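Local coordinates for protein probable N-acetyl-gamma-glutamyl-phosphate reductase, chloroplastic (Arabidopsis thaliana, PDB 1XYG) that probably catalyses the NADP(H)-dependent interconversion of N-acetyl-L-glutamyl phosphate and N-acetyl-L-glutamate semialdehyde, a step of arginine biosynthesis in the chloroplast, at residues D114-N119 and V225-Q230; Y142-I147 and Y164-Q169. All blocks are in the same frame, centred on the assembly; numbering follows the deposited sequence.

Interaction 1: D114-N119 and V225-Q230; sequences DFRLRN and VPEIEQ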
ATOM      1  N   ASP A 114      10.516  28.844  -9.787  1.00 34.86           N
ATOM      2  CA  ASP A 114      10.584  30.155 -10.433  1.00 36.01           C
ATOM      3  C   ASP A 114      11.928  30.874 -10.525  1.00 36.80           C
ATOM      4  O   ASP A 114      12.073  31.790 -11.335  1.00 37.29           O
ATOM      5  CB  ASP A 114       9.579  31.119  -9.786  1.00 38.28           C
ATOM      6  CG  ASP A 114       8.189  31.015 -10.364  1.00 41.42           C
ATOM      7  OD1 ASP A 114       7.985  30.265 -11.341  1.00 42.74           O
ATOM      8  OD2 ASP A 114       7.294  31.705  -9.830  1.00 44.78           O
ATOM      9  N   PHE A 115      12.904  30.502  -9.703  1.00 36.14           N
ATOM     10  CA  PHE A 115      14.208  31.172  -9.755  1.00 33.96           C
ATOM     11  C   PHE A 115      15.365  30.222 -10.063  1.00 33.04           C
ATOM     12  O   PHE A 115      16.529  30.601  -9.952  1.00 31.56           O
ATOM     13  CB  PHE A 115      14.491  31.891  -8.429  1.00 35.19           C
ATOM     14  CG  PHE A 115      13.771  33.203  -8.273  1.00 35.24           C
ATOM     15  CD1 PHE A 115      14.184  34.324  -8.983  1.00 35.60           C
ATOM     16  CD2 PHE A 115      12.683  33.316  -7.411  1.00 35.76           C
ATOM     17  CE1 PHE A 115      13.530  35.541  -8.841  1.00 35.53           C
ATOM     18  CE2 PHE A 115      12.017  34.526  -7.259  1.00 35.39           C
ATOM     19  CZ  PHE A 115      12.441  35.644  -7.976  1.00 35.52           C
ATOM     20  N   ARG A 116      15.045  28.993 -10.453  1.00 33.30           N
ATOM     21  CA  ARG A 116      16.073  27.999 -10.747  1.00 32.98           C
ATOM     22  C   ARG A 116      16.764  28.213 -12.096  1.00 34.33           C
ATOM     23  O   ARG A 116      17.979  28.061 -12.206  1.00 34.93           O
ATOM     24  CB  ARG A 116      15.476  26.586 -10.703  1.00 31.48           C
ATOM     25  CG  ARG A 116      14.883  26.170  -9.345  1.00 27.09           C
ATOM     26  CD  ARG A 116      14.328  24.735  -9.390  1.00 27.24           C
ATOM     27  NE  ARG A 116      13.514  24.431  -8.214  1.00 24.41           N
ATOM     28  CZ  ARG A 116      12.558  23.509  -8.188  1.00 24.44           C
ATOM     29  NH1 ARG A 116      12.296  22.790  -9.276  1.00 24.54           N
ATOM     30  NH2 ARG A 116      11.838  23.330  -7.091  1.00 22.37           N
ATOM     31  N   LEU A 117      15.998  28.566 -13.119  1.00 36.44           N
ATOM     32  CA  LEU A 117      16.572  28.765 -14.445  1.00 38.81           C
ATOM     33  C   LEU A 117      17.163  30.170 -14.613  1.00 41.40           C
ATOM     34  O   LEU A 117      16.490  31.163 -14.348  1.00 40.56           O
ATOM     35  CB  LEU A 117      15.503  28.519 -15.514  1.00 37.65           C
ATOM     36  CG  LEU A 117      14.882  27.113 -15.545  1.00 37.93           C
ATOM     37  CD1 LEU A 117      13.692  27.135 -16.477  1.00 36.33           C
ATOM     38  CD2 LEU A 117      15.885  26.072 -16.014  1.00 38.09           C
ATOM     39  N   ARG A 118      18.419  30.264 -15.043  1.00 45.38           N
ATOM     40  CA  ARG A 118      19.035  31.581 -15.227  1.00 49.18           C
ATOM     41  C   ARG A 118      18.646  32.206 -16.564  1.00 48.93           C
ATOM     42  O   ARG A 118      18.583  33.425 -16.693  1.00 47.56           O
ATOM     43  CB  ARG A 118      20.555  31.484 -15.144  1.00 53.30           C
ATOM     44  CG  ARG A 118      21.110  30.740 -13.940  1.00 59.33           C
ATOM     45  CD  ARG A 118      22.591  30.478 -14.139  1.00 65.02           C
ATOM     46  NE  ARG A 118      22.794  29.886 -15.453  1.00 71.60           N
ATOM     47  CZ  ARG A 118      23.963  29.507 -15.956  1.00 75.53           C
ATOM     48  NH1 ARG A 118      25.085  29.649 -15.263  1.00 78.83           N
ATOM     49  NH2 ARG A 118      24.005  28.975 -17.168  1.00 78.06           N
ATOM     50  N   ASN A 119      18.390  31.368 -17.559  1.00 48.58           N
ATOM     51  CA  ASN A 119      17.994  31.865 -18.866  1.00 49.63           C
ATOM     52  C   ASN A 119      16.513  32.224 -18.866  1.00 49.80           C
ATOM     53  O   ASN A 119      15.658  31.347 -18.778  1.00 49.31           O
ATOM     54  CB  ASN A 119      18.277  30.822 -19.943  1.00 49.87           C
ATOM     55  CG  ASN A 119      18.038  31.360 -21.318  1.00 51.27           C
ATOM     56  OD1 ASN A 119      16.942  31.830 -21.630  1.00 50.41           O
ATOM     57  ND2 ASN A 119      19.064  31.318 -22.153  1.00 51.54           N
ATOM     58  N   VAL A 225      13.317  19.064 -16.908  1.00 28.52           N
ATOM     59  CA  VAL A 225      14.295  18.896 -17.979  1.00 28.27           C
ATOM     60  C   VAL A 225      15.278  20.064 -18.096  1.00 28.27           C
ATOM     61  O   VAL A 225      16.491  19.866 -18.005  1.00 30.38           O
ATOM     62  CB  VAL A 225      13.605  18.665 -19.354  1.00 28.21           C
ATOM     63  CG1 VAL A 225      14.632  18.722 -20.478  1.00 27.63           C
ATOM     64  CG2 VAL A 225      12.925  17.305 -19.372  1.00 28.71           C
ATOM     65  N   PRO A 226      14.775  21.297 -18.296  1.00 27.57           N
ATOM     66  CA  PRO A 226      15.700  22.431 -18.414  1.00 27.58           C
ATOM     67  C   PRO A 226      16.571  22.633 -17.175  1.00 28.24           C
ATOM     68  O   PRO A 226      17.719  23.069 -17.280  1.00 26.46           O
ATOM     69  CB  PRO A 226      14.772  23.616 -18.694  1.00 27.11           C
ATOM     70  CG  PRO A 226      13.467  23.188 -18.093  1.00 27.40           C
ATOM     71  CD  PRO A 226      13.379  21.738 -18.464  1.00 26.73           C
ATOM     72  N   GLU A 227      16.025  22.311 -16.005  1.00 27.88           N
ATOM     73  CA  GLU A 227      16.767  22.454 -14.754  1.00 29.44           C
ATOM     74  C   GLU A 227      17.930  21.454 -14.751  1.00 29.86           C
ATOM     75  O   GLU A 227      19.067  21.783 -14.406  1.00 29.01           O
ATOM     76  CB  GLU A 227      15.849  22.180 -13.560  1.00 28.57           C
ATOM     77  CG  GLU A 227      16.512  22.410 -12.207  1.00 27.44           C
ATOM     78  CD  GLU A 227      15.583  22.098 -11.055  1.00 27.32           C
ATOM     79  OE1 GLU A 227      14.357  22.100 -11.274  1.00 27.87           O
ATOM     80  OE2 GLU A 227      16.075  21.862  -9.935  1.00 26.72           O
ATOM     81  N   ILE A 228      17.623  20.226 -15.152  1.00 29.41           N
ATOM     82  CA  ILE A 228      18.616  19.164 -15.210  1.00 28.70           C
ATOM     83  C   ILE A 228      19.721  19.508 -16.207  1.00 29.30           C
ATOM     84  O   ILE A 228      20.908  19.425 -15.888  1.00 30.19           O
ATOM     85  CB  ILE A 228      17.969  17.833 -15.644  1.00 26.99           C
ATOM     86  CG1 ILE A 228      17.073  17.293 -14.532  1.00 26.00           C
ATOM     87  CG2 ILE A 228      19.051  16.829 -16.026  1.00 28.09           C
ATOM     88  CD1 ILE A 228      16.154  16.192 -14.997  1.00 24.06           C
ATOM     89  N   GLU A 229      19.322  19.893 -17.415  1.00 29.63           N
ATOM     90  CA  GLU A 229      20.281  20.228 -18.460  1.00 30.45           C
ATOM     91  C   GLU A 229      21.137  21.452 -18.120  1.00 30.76           C
ATOM     92  O   GLU A 229      22.314  21.507 -18.482  1.00 30.07           O
ATOM     93  CB  GLU A 229      19.555  20.431 -19.797  1.00 28.85           C
ATOM     94  CG  GLU A 229      18.721  19.230 -20.226  1.00 29.37           C
ATOM     95  CD  GLU A 229      18.233  19.332 -21.658  1.00 31.63           C
ATOM     96  OE1 GLU A 229      18.104  20.472 -22.157  1.00 31.53           O
ATOM     97  OE2 GLU A 229      17.965  18.276 -22.283  1.00 31.88           O
ATOM     98  N   GLN A 230      20.557  22.423 -17.423  1.00 30.72           N
ATOM     99  CA  GLN A 230      21.306  23.621 -17.039  1.00 31.50           C
ATOM    100  C   GLN A 230      22.495  23.221 -16.165  1.00 31.30           C
ATOM    101  O   GLN A 230      23.633  23.604 -16.428  1.00 32.11           O
ATOM    102  CB  GLN A 230      20.408  24.603 -16.275  1.00 31.62           C
ATOM    103  CG  GLN A 230      21.139  25.845 -15.787  1.00 34.19           C
ATOM    104  CD  GLN A 230      20.233  26.814 -15.048  1.00 35.52           C
ATOM    105  OE1 GLN A 230      19.411  27.503 -15.654  1.00 37.71           O
ATOM    106  NE2 GLN A 230      20.377  26.866 -13.732  1.00 34.42           N
TER
HETATM  107  O   HOH W   1      18.986  28.273 -17.995  1.00 42.32           O
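Gln-230 shows how a single amide can hold a loop against a helix, here by reaching from helix 224-236 to the backbone of Arg-116 and Arg-118. From CB the chain runs out fully extended, with CG anti to the backbone N (chi1 177°), which carries the amide clear of its helix. CD comes to rest 3.8 Å from Arg-116 O, and the two ends of the amide then divide the work. NE2 donates to Arg-116 O at 3.1 Å, with an N-H...O angle of 154°. OE1 accepts the N-H of Arg-118 at 3.0 Å and also lies 3.3 Å from the CA of Leu-117, the residue spanned by this pair of bonds. Along the helix, Leu-117 lays CD2 against Pro-226 CB at 3.8 Å. Further on, Arg-116 points NH1 at the syn side of Glu-227 OE1, a salt bridge of 3.0 Å whose guanidinium and carboxylate planes stand 51° apart. Both ions have further partners: Arg-116 NE donates to Asn-160 O, while Glu-227 OE2 accepts from Gly-162 N and probably shares a hydrogen bond with Tyr-142 OH. Arg-118, poorly ordered, sends its guanidinium past the amide to Asp-234. Because the Gln-230 amide meets a carbonyl at one end and an N-H at the other, its flip is fixed and the loop's backbone is tied directly to the helix; the salt bridge, with the Asn-160 O bond, probably helps to set the guanidinium of Arg-116, whose side chain lies about 7 Å from that of Cys-163, the probable active-site residue.

Interaction 2: Y142-I147 and Y164-Q169; sequences YGLTEI and YPTTIQ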
ATOM      1  N   TYR A 142      21.740  28.614  -7.123  1.00 32.02           N
ATOM      2  CA  TYR A 142      21.082  27.306  -7.142  1.00 29.84           C
ATOM      3  C   TYR A 142      21.465  26.539  -5.875  1.00 30.51           C
ATOM      4  O   TYR A 142      22.647  26.306  -5.610  1.00 29.55           O
ATOM      5  CB  TYR A 142      21.523  26.527  -8.383  1.00 29.70           C
ATOM      6  CG  TYR A 142      20.723  25.273  -8.670  1.00 29.20           C
ATOM      7  CD1 TYR A 142      19.350  25.337  -8.921  1.00 29.48           C
ATOM      8  CD2 TYR A 142      21.345  24.026  -8.729  1.00 30.01           C
ATOM      9  CE1 TYR A 142      18.618  24.186  -9.230  1.00 29.63           C
ATOM     10  CE2 TYR A 142      20.623  22.867  -9.036  1.00 29.48           C
ATOM     11  CZ  TYR A 142      19.264  22.957  -9.288  1.00 29.90           C
ATOM     12  OH  TYR A 142      18.554  21.826  -9.623  1.00 29.92           O
ATOM     13  N   GLY A 143      20.458  26.136  -5.106  1.00 29.91           N
ATOM     14  CA  GLY A 143      20.706  25.450  -3.845  1.00 29.69           C
ATOM     15  C   GLY A 143      21.106  23.981  -3.765  1.00 29.07           C
ATOM     16  O   GLY A 143      20.684  23.294  -2.836  1.00 29.34           O
ATOM     17  N   LEU A 144      21.896  23.480  -4.709  1.00 28.40           N
ATOM     18  CA  LEU A 144      22.328  22.082  -4.648  1.00 28.95           C
ATOM     19  C   LEU A 144      23.541  22.130  -3.712  1.00 29.72           C
ATOM     20  O   LEU A 144      24.697  22.202  -4.148  1.00 29.10           O
ATOM     21  CB  LEU A 144      22.711  21.567  -6.046  1.00 27.12           C
ATOM     22  CG  LEU A 144      23.048  20.068  -6.130  1.00 27.14           C
ATOM     23  CD1 LEU A 144      21.926  19.244  -5.514  1.00 24.94           C
ATOM     24  CD2 LEU A 144      23.262  19.667  -7.587  1.00 26.38           C
ATOM     25  N   THR A 145      23.246  22.094  -2.417  1.00 30.41           N
ATOM     26  CA  THR A 145      24.242  22.215  -1.359  1.00 31.07           C
ATOM     27  C   THR A 145      25.641  21.622  -1.541  1.00 32.10           C
ATOM     28  O   THR A 145      26.627  22.364  -1.500  1.00 32.43           O
ATOM     29  CB  THR A 145      23.664  21.732  -0.014  1.00 30.56           C
ATOM     30  OG1 THR A 145      22.271  22.076   0.054  1.00 28.62           O
ATOM     31  CG2 THR A 145      24.392  22.430   1.139  1.00 31.21           C
ATOM     32  N   GLU A 146      25.748  20.312  -1.734  1.00 32.28           N
ATOM     33  CA  GLU A 146      27.064  19.690  -1.881  1.00 32.16           C
ATOM     34  C   GLU A 146      27.885  20.187  -3.067  1.00 33.30           C
ATOM     35  O   GLU A 146      29.107  20.054  -3.076  1.00 34.49           O
ATOM     36  CB  GLU A 146      26.934  18.164  -1.963  1.00 30.14           C
ATOM     37  CG  GLU A 146      26.463  17.491  -0.684  1.00 27.41           C
ATOM     38  CD  GLU A 146      24.990  17.750  -0.373  1.00 29.41           C
ATOM     39  OE1 GLU A 146      24.232  18.152  -1.291  1.00 29.33           O
ATOM     40  OE2 GLU A 146      24.584  17.534   0.787  1.00 29.18           O
ATOM     41  N   ILE A 147      27.225  20.762  -4.064  1.00 33.44           N
ATOM     42  CA  ILE A 147      27.924  21.257  -5.244  1.00 33.26           C
ATOM     43  C   ILE A 147      28.237  22.764  -5.196  1.00 34.71           C
ATOM     44  O   ILE A 147      29.349  23.183  -5.525  1.00 33.08           O
ATOM     45  CB  ILE A 147      27.099  20.977  -6.533  1.00 33.89           C
ATOM     46  CG1 ILE A 147      26.720  19.492  -6.619  1.00 35.06           C
ATOM     47  CG2 ILE A 147      27.892  21.379  -7.758  1.00 32.35           C
ATOM     48  CD1 ILE A 147      27.873  18.552  -6.857  1.00 35.48           C
ATOM     49  N   TYR A 164      13.730  15.563  -8.416  1.00 25.20           N
ATOM     50  CA  TYR A 164      14.400  14.761  -9.437  1.00 24.63           C
ATOM     51  C   TYR A 164      15.784  15.298  -9.802  1.00 25.80           C
ATOM     52  O   TYR A 164      16.762  14.550  -9.820  1.00 23.51           O
ATOM     53  CB  TYR A 164      13.535  14.677 -10.700  1.00 23.67           C
ATOM     54  CG  TYR A 164      12.382  13.706 -10.605  1.00 23.67           C
ATOM     55  CD1 TYR A 164      12.603  12.355 -10.318  1.00 22.20           C
ATOM     56  CD2 TYR A 164      11.081  14.114 -10.893  1.00 23.03           C
ATOM     57  CE1 TYR A 164      11.552  11.430 -10.335  1.00 22.35           C
ATOM     58  CE2 TYR A 164      10.023  13.200 -10.911  1.00 23.66           C
ATOM     59  CZ  TYR A 164      10.264  11.860 -10.638  1.00 24.53           C
ATOM     60  OH  TYR A 164       9.223  10.958 -10.712  1.00 23.05           O
ATOM     61  N   PRO A 165      15.885  16.608 -10.103  1.00 23.91           N
ATOM     62  CA  PRO A 165      17.173  17.207 -10.463  1.00 25.13           C
ATOM     63  C   PRO A 165      18.262  16.947  -9.420  1.00 25.70           C
ATOM     64  O   PRO A 165      19.429  16.775  -9.767  1.00 26.50           O
ATOM     65  CB  PRO A 165      16.842  18.697 -10.587  1.00 23.28           C
ATOM     66  CG  PRO A 165      15.432  18.688 -11.043  1.00 23.07           C
ATOM     67  CD  PRO A 165      14.821  17.623 -10.140  1.00 23.80           C
ATOM     68  N   THR A 166      17.877  16.927  -8.147  1.00 25.85           N
ATOM     69  CA  THR A 166      18.832  16.686  -7.074  1.00 24.97           C
ATOM     70  C   THR A 166      19.430  15.280  -7.174  1.00 25.41           C
ATOM     71  O   THR A 166      20.639  15.109  -7.049  1.00 24.28           O
ATOM     72  CB  THR A 166      18.164  16.864  -5.683  1.00 25.60           C
ATOM     73  OG1 THR A 166      17.791  18.237  -5.500  1.00 26.09           O
ATOM     74  CG2 THR A 166      19.118  16.448  -4.570  1.00 24.26           C
ATOM     75  N   THR A 167      18.582  14.280  -7.405  1.00 25.36           N
ATOM     76  CA  THR A 167      19.046  12.897  -7.515  1.00 25.43           C
ATOM     77  C   THR A 167      19.910  12.668  -8.748  1.00 28.24           C
ATOM     78  O   THR A 167      20.706  11.732  -8.785  1.00 28.36           O
ATOM     79  CB  THR A 167      17.876  11.892  -7.620  1.00 27.09           C
ATOM     80  OG1 THR A 167      17.270  11.999  -8.917  1.00 25.42           O
ATOM     81  CG2 THR A 167      16.833  12.154  -6.537  1.00 24.07           C
ATOM     82  N   ILE A 168      19.756  13.522  -9.756  1.00 27.49           N
ATOM     83  CA  ILE A 168      20.505  13.369 -11.001  1.00 25.71           C
ATOM     84  C   ILE A 168      21.847  14.107 -11.030  1.00 26.79           C
ATOM     85  O   ILE A 168      22.865  13.542 -11.437  1.00 25.70           O
ATOM     86  CB  ILE A 168      19.653  13.832 -12.205  1.00 26.43           C
ATOM     87  CG1 ILE A 168      18.396  12.967 -12.309  1.00 28.28           C
ATOM     88  CG2 ILE A 168      20.458  13.723 -13.499  1.00 25.24           C
ATOM     89  CD1 ILE A 168      17.345  13.547 -13.221  1.00 28.99           C
ATOM     90  N   GLN A 169      21.849  15.362 -10.596  1.00 25.64           N
ATOM     91  CA  GLN A 169      23.070  16.153 -10.614  1.00 27.51           C
ATOM     92  C   GLN A 169      24.129  15.711  -9.613  1.00 27.45           C
ATOM     93  O   GLN A 169      25.315  15.772  -9.910  1.00 27.58           O
ATOM     94  CB  GLN A 169      22.740  17.634 -10.408  1.00 27.59           C
ATOM     95  CG  GLN A 169      21.832  18.177 -11.482  1.00 26.87           C
ATOM     96  CD  GLN A 169      21.420  19.597 -11.214  1.00 30.05           C
ATOM     97  OE1 GLN A 169      22.206  20.535 -11.405  1.00 30.87           O
ATOM     98  NE2 GLN A 169      20.182  19.772 -10.750  1.00 27.69           N
TER
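Tyr-142 and Gln-169 approach from opposite directions, and the amide reaches the phenol at the edge of its ring. Gln-169 NE2 donates to Tyr-142 OH at 2.9 Å, with the oxygen lying in the amide plane and an N-H...O angle of 148°. The ring and amide are turned 31° against each other, and Gln-169 OE1 lies off the ring plane, 3.7 Å from Tyr-142 CE2. Pro-165 CB also packs against the hydroxyl, 3.7 Å from Tyr-142 OH. Beside this polar pair, Leu-144 CD2 packs on Gln-169 CB at 3.5 Å, while its other branch, CD1, touches Thr-166 CG2 at 4.1 Å. These contacts join the Rossmann-type parallel sheet, whose outer strand ends at Tyr-142, to helix 163-177, probably where the nucleotide-binding and dimerisation parts meet; that helix starts at Cys-163, the active-site cysteine by similarity. Leu-144 sits at the centre of an inverse gamma turn and at the N-cap position of helix 145-153, and from this bend its side chain points toward helix 163-177. With CG beside the backbone N (chi1 -60°) and the amide turned at chi3, Gln-169 NE2 also makes a weak bond of 3.2 Å with Pro-165 O. In the next shell, Thr-166 OG1 is tied to Gly-162 O and to Gln-335 NE2, and Gln-335 of helix 329-343 also packs on Leu-144.

Along the chain the segments come in the order 114-119, 142-147, 164-169 and 225-230, so interaction 2 falls wholly between the two halves of interaction 1. Their centres are 12 Å apart. Helices 163-177 and 224-236 join them: Ile-228 CD1 packs 3.4 Å from Ile-168 CD1, and Glu-227 also touches Pro-165. Each contact pairs a segment of the NAD-binding part of the chain with one of the dimerisation part, interaction 1 through the loop after strand 107-110 and interaction 2 through the end of strand 141-142. Together they place both parts against each other near the start of helix 163-177, close to Cys-163, the probable active-site residue.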